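Local coordinates for ESSB (Geobacillus thermodenitrificans, PDB 2YNQ), which is an integral membrane component of the type VII secretion system, represented here by its extracellular, all-helical fragment, which packs as a two-chain assembly, at residues Glu55-Thr58 with Thr64-Asn67; Ile82-Ser87 with Ile105-Leu110. All blocks are in the same frame, centred on the assembly; numbering follows the deposited sequence.

Contact 1. Residues Glu55-Thr58 with Thr64-Asn67; sequences ESLT and TVSN. With NA (sodium ion), chain O.
Leu57 and Val65 face each other across two irregular backbone segments that stay well apart, their CA atoms 9.4 Å from one another, so side chains alone span the gap. The two methyls of Leu57 divide the work: CD2 approaches Val65 CG2 at 4.3 Å, while CD1 lies 4.0 Å from Asn67 ND2, a van der Waals contact of methyl with amide nitrogen, the two side chains running past each other in opposing senses. With chi1 at -62°, Leu57 CG stands anti to its carbonyl carbon, which turns the methyl fork to the Val65 and Asn67 side. The other end of the Asn67 amide works differently. Its chi1 of 68° sets CG between the backbone N and the carbonyl carbon, and OD1 binds the sodium ion at 2.6 Å. Val65 O, on the first residue past helix 59-64 to leave helical phi/psi, binds the same ion at 2.4 Å. Arg62 O, a backbone carbonyl, completes the set with two water oxygens 2.5 Å from the sodium ion and a third, long, at 3.0 Å. Val65 and Leu57 both pack on Tyr107 of helix 102-118. Thr58 is the N-cap of helix 59-64, its OG1 accepting from a backbone N in the first turn. The arrangement is a short helix bracketed by two loops, with a sodium site of backbone carbonyls, one side-chain amide and water at its C-terminal end.

Contact 2. Residues Ile82-Ser87 with Ile105-Leu110; sequences IYIGRS and IVYALL
Ile84 spans the space between helices 75-85 and 102-118, whose closest CA atoms here, those of Ile84 and Ala108, are 7.3 Å apart. Both of its branches make contact. CG2 comes to the edge of the Tyr107 ring, near the ring plane, 4.1 Å from CE2; CD1 reaches 4.1 Å from Tyr107 CD2 and continues to the helix backbone, 4.2 Å from Ala108 CA. A Tyr107 chi1 of -170°, with CG anti to the backbone N, swings the ring so that its CD2-CE2 edge meets Ile84. The ring's hydroxyl is engaged by Glu55. The single methyl of Ala108, CB 4.3 Å from Ile84 CD1, is consistent with so close an approach. This is apolar helix-helix packing inside an all-helical domain, with Ala92 of helix 89-99 also against Ile84. All three touching residues are buried, yet the two segments bury just 112 Å² between them. The looser side lies at the end of helix 75-85, where a Schellman motif closes the helix: Ser87, at positive phi, is the C-prime residue, its N bonds to Ile84 O at 3.0 Å, and the residue after it donates its N to Tyr83 O. Ser87 is solvent-exposed and its side chain makes no contact with segment 105-110, whereas the Arg86 guanidinium turns to other partners, among them Tyr34 O.

Contacts 1 and 2 are both buried, their centres 10 Å apart, and Tyr107 joins them. Its OH lies 2.5 Å from Glu55 OE2, a probable hydrogen bond, and the same Glu55 OE2 packs 3.6 Å from Ile84 CG2. Glu55 OE2 also meets Lys111 in a salt bridge, so a charged group sits where the two contacts join. Their chemistry diverges with position: contact 2, 4 Å from the chain centre, is purely apolar between helices, whereas contact 1, 9 Å out, sets loops together and adds a hydrated sodium ion. Both adjoin the second subunit, where Ser56 bonds to Glu114 of that chain and Leu110 packs on its Leu57.

Contact 1. Residues Glu55-Thr58 with Thr64-Asn67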
loop_
_atom_site.group_PDB
_atom_site.type_symbol
_atom_site.label_atom_id
_atom_site.label_comp_id
_atom_site.label_asym_id
_atom_site.label_seq_id
_atom_site.Cartn_x
_atom_site.Cartn_y
_atom_site.Cartn_z
ATOM N N GLU D 55 1.060 6.539 1.645
ATOM C CA GLU D 55 1.390 5.267 0.992
ATOM C C GLU D 55 0.627 4.128 1.689
ATOM O O GLU D 55 0.675 4.000 2.907
ATOM C CB GLU D 55 2.906 5.028 1.025
ATOM C CG GLU D 55 3.378 3.777 0.318
ATOM C CD GLU D 55 3.282 3.854 -1.201
ATOM O OE1 GLU D 55 2.987 4.932 -1.758
ATOM O OE2 GLU D 55 3.497 2.815 -1.854
ATOM N N SER D 56 -0.097 3.327 0.923
ATOM C CA SER D 56 -0.824 2.167 1.477
ATOM C C SER D 56 0.110 1.067 1.903
ATOM O O SER D 56 0.324 0.142 1.157
ATOM C CB SER D 56 -1.738 1.558 0.427
ATOM O OG SER D 56 -2.701 2.502 0.031
ATOM N N LEU D 57 0.656 1.175 3.099
ATOM C CA LEU D 57 1.510 0.153 3.664
ATOM C C LEU D 57 0.741 -0.579 4.741
ATOM O O LEU D 57 0.051 0.045 5.543
ATOM C CB LEU D 57 2.761 0.789 4.283
ATOM C CG LEU D 57 3.716 1.562 3.380
ATOM C CD1 LEU D 57 4.533 2.527 4.191
ATOM C CD2 LEU D 57 4.638 0.618 2.647
ATOM N N THR D 58 0.854 -1.902 4.772
ATOM C CA THR D 58 0.366 -2.657 5.930
ATOM C C THR D 58 1.344 -2.382 7.063
ATOM O O THR D 58 2.466 -1.888 6.838
ATOM C CB THR D 58 0.384 -4.166 5.689
ATOM O OG1 THR D 58 1.737 -4.574 5.468
ATOM C CG2 THR D 58 -0.479 -4.550 4.487
ATOM N N THR D 64 8.997 -2.813 8.013
ATOM C CA THR D 64 10.052 -3.300 7.156
ATOM C C THR D 64 10.821 -2.172 6.480
ATOM O O THR D 64 12.040 -2.244 6.418
ATOM C CB THR D 64 9.465 -4.233 6.070
ATOM O OG1 THR D 64 8.636 -5.219 6.689
ATOM C CG2 THR D 64 10.561 -4.926 5.259
ATOM N N VAL D 65 10.123 -1.154 5.967
ATOM C CA VAL D 65 10.757 -0.137 5.107
ATOM C C VAL D 65 11.219 1.108 5.852
ATOM O O VAL D 65 10.706 1.422 6.925
ATOM C CB VAL D 65 9.860 0.292 3.898
ATOM C CG1 VAL D 65 9.593 -0.874 2.982
ATOM C CG2 VAL D 65 8.556 0.965 4.359
ATOM N N SER D 66 12.186 1.818 5.273
ATOM C CA SER D 66 12.689 3.072 5.840
ATOM C C SER D 66 11.783 4.212 5.409
ATOM O O SER D 66 12.118 4.954 4.481
ATOM C CB SER D 66 14.098 3.378 5.330
ATOM O OG SER D 66 15.060 2.467 5.813
ATOM N N ASN D 67 10.637 4.347 6.071
ATOM C CA ASN D 67 9.657 5.346 5.686
ATOM C C ASN D 67 9.617 6.537 6.648
ATOM O O ASN D 67 8.692 7.338 6.605
ATOM C CB ASN D 67 8.279 4.705 5.618
ATOM C CG ASN D 67 7.767 4.296 6.991
ATOM O OD1 ASN D 67 8.543 3.865 7.865
ATOM N ND2 ASN D 67 6.465 4.430 7.192
HETATM NA NA NA O . 9.481 1.688 9.021
HETATM O O HOH W 1 11.614 3.715 9.324
HETATM O O HOH W 2 11.707 0.937 9.805
HETATM O O HOH W 3 8.890 2.433 11.301
#

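Contact 2. Residues Ile82-Ser87 with Ile105-Leu110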
loop_
_atom_site.group_PDB
_atom_site.type_symbol
_atom_site.label_atom_id
_atom_site.label_comp_id
_atom_site.label_asym_id
_atom_site.label_seq_id
_atom_site.Cartn_x
_atom_site.Cartn_y
_atom_site.Cartn_z
ATOM N N ILE D 82 9.146 10.103 -3.086
ATOM C CA ILE D 82 8.423 10.923 -4.025
ATOM C C ILE D 82 8.202 10.135 -5.326
ATOM O O ILE D 82 7.092 10.150 -5.895
ATOM C CB ILE D 82 9.147 12.267 -4.297
ATOM C CG1 ILE D 82 9.115 13.164 -3.047
ATOM C CG2 ILE D 82 8.529 12.963 -5.520
ATOM C CD1 ILE D 82 10.091 14.390 -3.070
ATOM N N TYR D 83 9.230 9.430 -5.790
ATOM C CA TYR D 83 9.048 8.614 -7.008
ATOM C C TYR D 83 8.140 7.428 -6.795
ATOM O O TYR D 83 7.368 7.056 -7.699
ATOM C CB TYR D 83 10.362 8.091 -7.570
ATOM C CG TYR D 83 11.358 9.141 -7.959
ATOM C CD1 TYR D 83 10.981 10.285 -8.667
ATOM C CD2 TYR D 83 12.706 8.960 -7.653
ATOM C CE1 TYR D 83 11.939 11.248 -9.024
ATOM C CE2 TYR D 83 13.657 9.891 -8.008
ATOM C CZ TYR D 83 13.268 11.036 -8.689
ATOM O OH TYR D 83 14.258 11.935 -9.036
ATOM N N ILE D 84 8.254 6.792 -5.633
ATOM C CA ILE D 84 7.291 5.755 -5.294
ATOM C C ILE D 84 5.907 6.380 -5.374
ATOM O O ILE D 84 5.022 5.827 -6.017
ATOM C CB ILE D 84 7.487 5.162 -3.888
ATOM C CG1 ILE D 84 8.733 4.264 -3.831
ATOM C CG2 ILE D 84 6.238 4.406 -3.479
ATOM C CD1 ILE D 84 8.638 2.897 -4.617
ATOM N N GLY D 85 5.724 7.550 -4.754
ATOM C CA GLY D 85 4.406 8.208 -4.753
ATOM C C GLY D 85 3.892 8.544 -6.150
ATOM O O GLY D 85 2.696 8.506 -6.399
ATOM N N ARG D 86 4.801 8.874 -7.068
ATOM C CA ARG D 86 4.405 9.268 -8.420
ATOM C C ARG D 86 4.347 8.060 -9.347
ATOM O O ARG D 86 4.131 8.204 -10.540
ATOM C CB ARG D 86 5.345 10.341 -8.995
ATOM C CG ARG D 86 5.284 11.638 -8.253
ATOM C CD ARG D 86 6.193 12.728 -8.796
ATOM N NE ARG D 86 5.805 14.028 -8.216
ATOM C CZ ARG D 86 6.259 15.214 -8.614
ATOM N NH1 ARG D 86 7.136 15.309 -9.608
ATOM N NH2 ARG D 86 5.814 16.317 -8.022
ATOM N N SER D 87 4.512 6.870 -8.791
ATOM C CA SER D 87 4.472 5.642 -9.579
ATOM C C SER D 87 5.593 5.610 -10.615
ATOM O O SER D 87 5.387 5.192 -11.751
ATOM C CB SER D 87 3.100 5.474 -10.261
ATOM O OG SER D 87 2.067 5.402 -9.290
ATOM N N ILE D 105 14.834 -1.528 -1.948
ATOM C CA ILE D 105 14.960 -2.180 -3.254
ATOM C C ILE D 105 13.826 -3.173 -3.403
ATOM O O ILE D 105 13.125 -3.178 -4.418
ATOM C CB ILE D 105 16.325 -2.896 -3.449
ATOM C CG1 ILE D 105 17.478 -1.881 -3.348
ATOM C CG2 ILE D 105 16.347 -3.652 -4.782
ATOM C CD1 ILE D 105 18.904 -2.493 -3.252
ATOM N N VAL D 106 13.601 -3.981 -2.379
ATOM C CA VAL D 106 12.514 -4.940 -2.453
ATOM C C VAL D 106 11.180 -4.235 -2.665
ATOM O O VAL D 106 10.376 -4.654 -3.508
ATOM C CB VAL D 106 12.439 -5.843 -1.208
ATOM C CG1 VAL D 106 11.146 -6.612 -1.214
ATOM C CG2 VAL D 106 13.633 -6.782 -1.160
ATOM N N TYR D 107 10.934 -3.170 -1.913
ATOM C CA TYR D 107 9.648 -2.484 -2.039
ATOM C C TYR D 107 9.441 -1.905 -3.445
ATOM O O TYR D 107 8.345 -1.995 -4.022
ATOM C CB TYR D 107 9.511 -1.404 -0.986
ATOM C CG TYR D 107 8.128 -0.848 -0.932
ATOM C CD1 TYR D 107 7.097 -1.566 -0.317
ATOM C CD2 TYR D 107 7.837 0.387 -1.499
ATOM C CE1 TYR D 107 5.814 -1.066 -0.267
ATOM C CE2 TYR D 107 6.552 0.912 -1.444
ATOM C CZ TYR D 107 5.550 0.181 -0.838
ATOM O OH TYR D 107 4.272 0.678 -0.818
ATOM N N ALA D 108 10.505 -1.341 -4.007
ATOM C CA ALA D 108 10.459 -0.796 -5.349
ATOM C C ALA D 108 10.270 -1.901 -6.399
ATOM O O ALA D 108 9.534 -1.731 -7.373
ATOM C CB ALA D 108 11.711 0.005 -5.615
ATOM N N LEU D 109 10.907 -3.047 -6.168
ATOM C CA LEU D 109 10.735 -4.225 -7.036
ATOM C C LEU D 109 9.272 -4.664 -7.057
ATOM O O LEU D 109 8.717 -4.976 -8.124
ATOM C CB LEU D 109 11.647 -5.367 -6.596
ATOM C CG LEU D 109 13.104 -5.231 -7.052
ATOM C CD1 LEU D 109 14.014 -6.173 -6.265
ATOM C CD2 LEU D 109 13.289 -5.424 -8.596
ATOM N N LEU D 110 8.640 -4.657 -5.877
ATOM C CA LEU D 110 7.200 -4.948 -5.791
ATOM C C LEU D 110 6.336 -3.974 -6.587
ATOM O O LEU D 110 5.449 -4.401 -7.310
ATOM C CB LEU D 110 6.739 -5.026 -4.343
ATOM C CG LEU D 110 7.201 -6.306 -3.624
ATOM C CD1 LEU D 110 6.972 -6.164 -2.120
ATOM C CD2 LEU D 110 6.553 -7.610 -4.178
#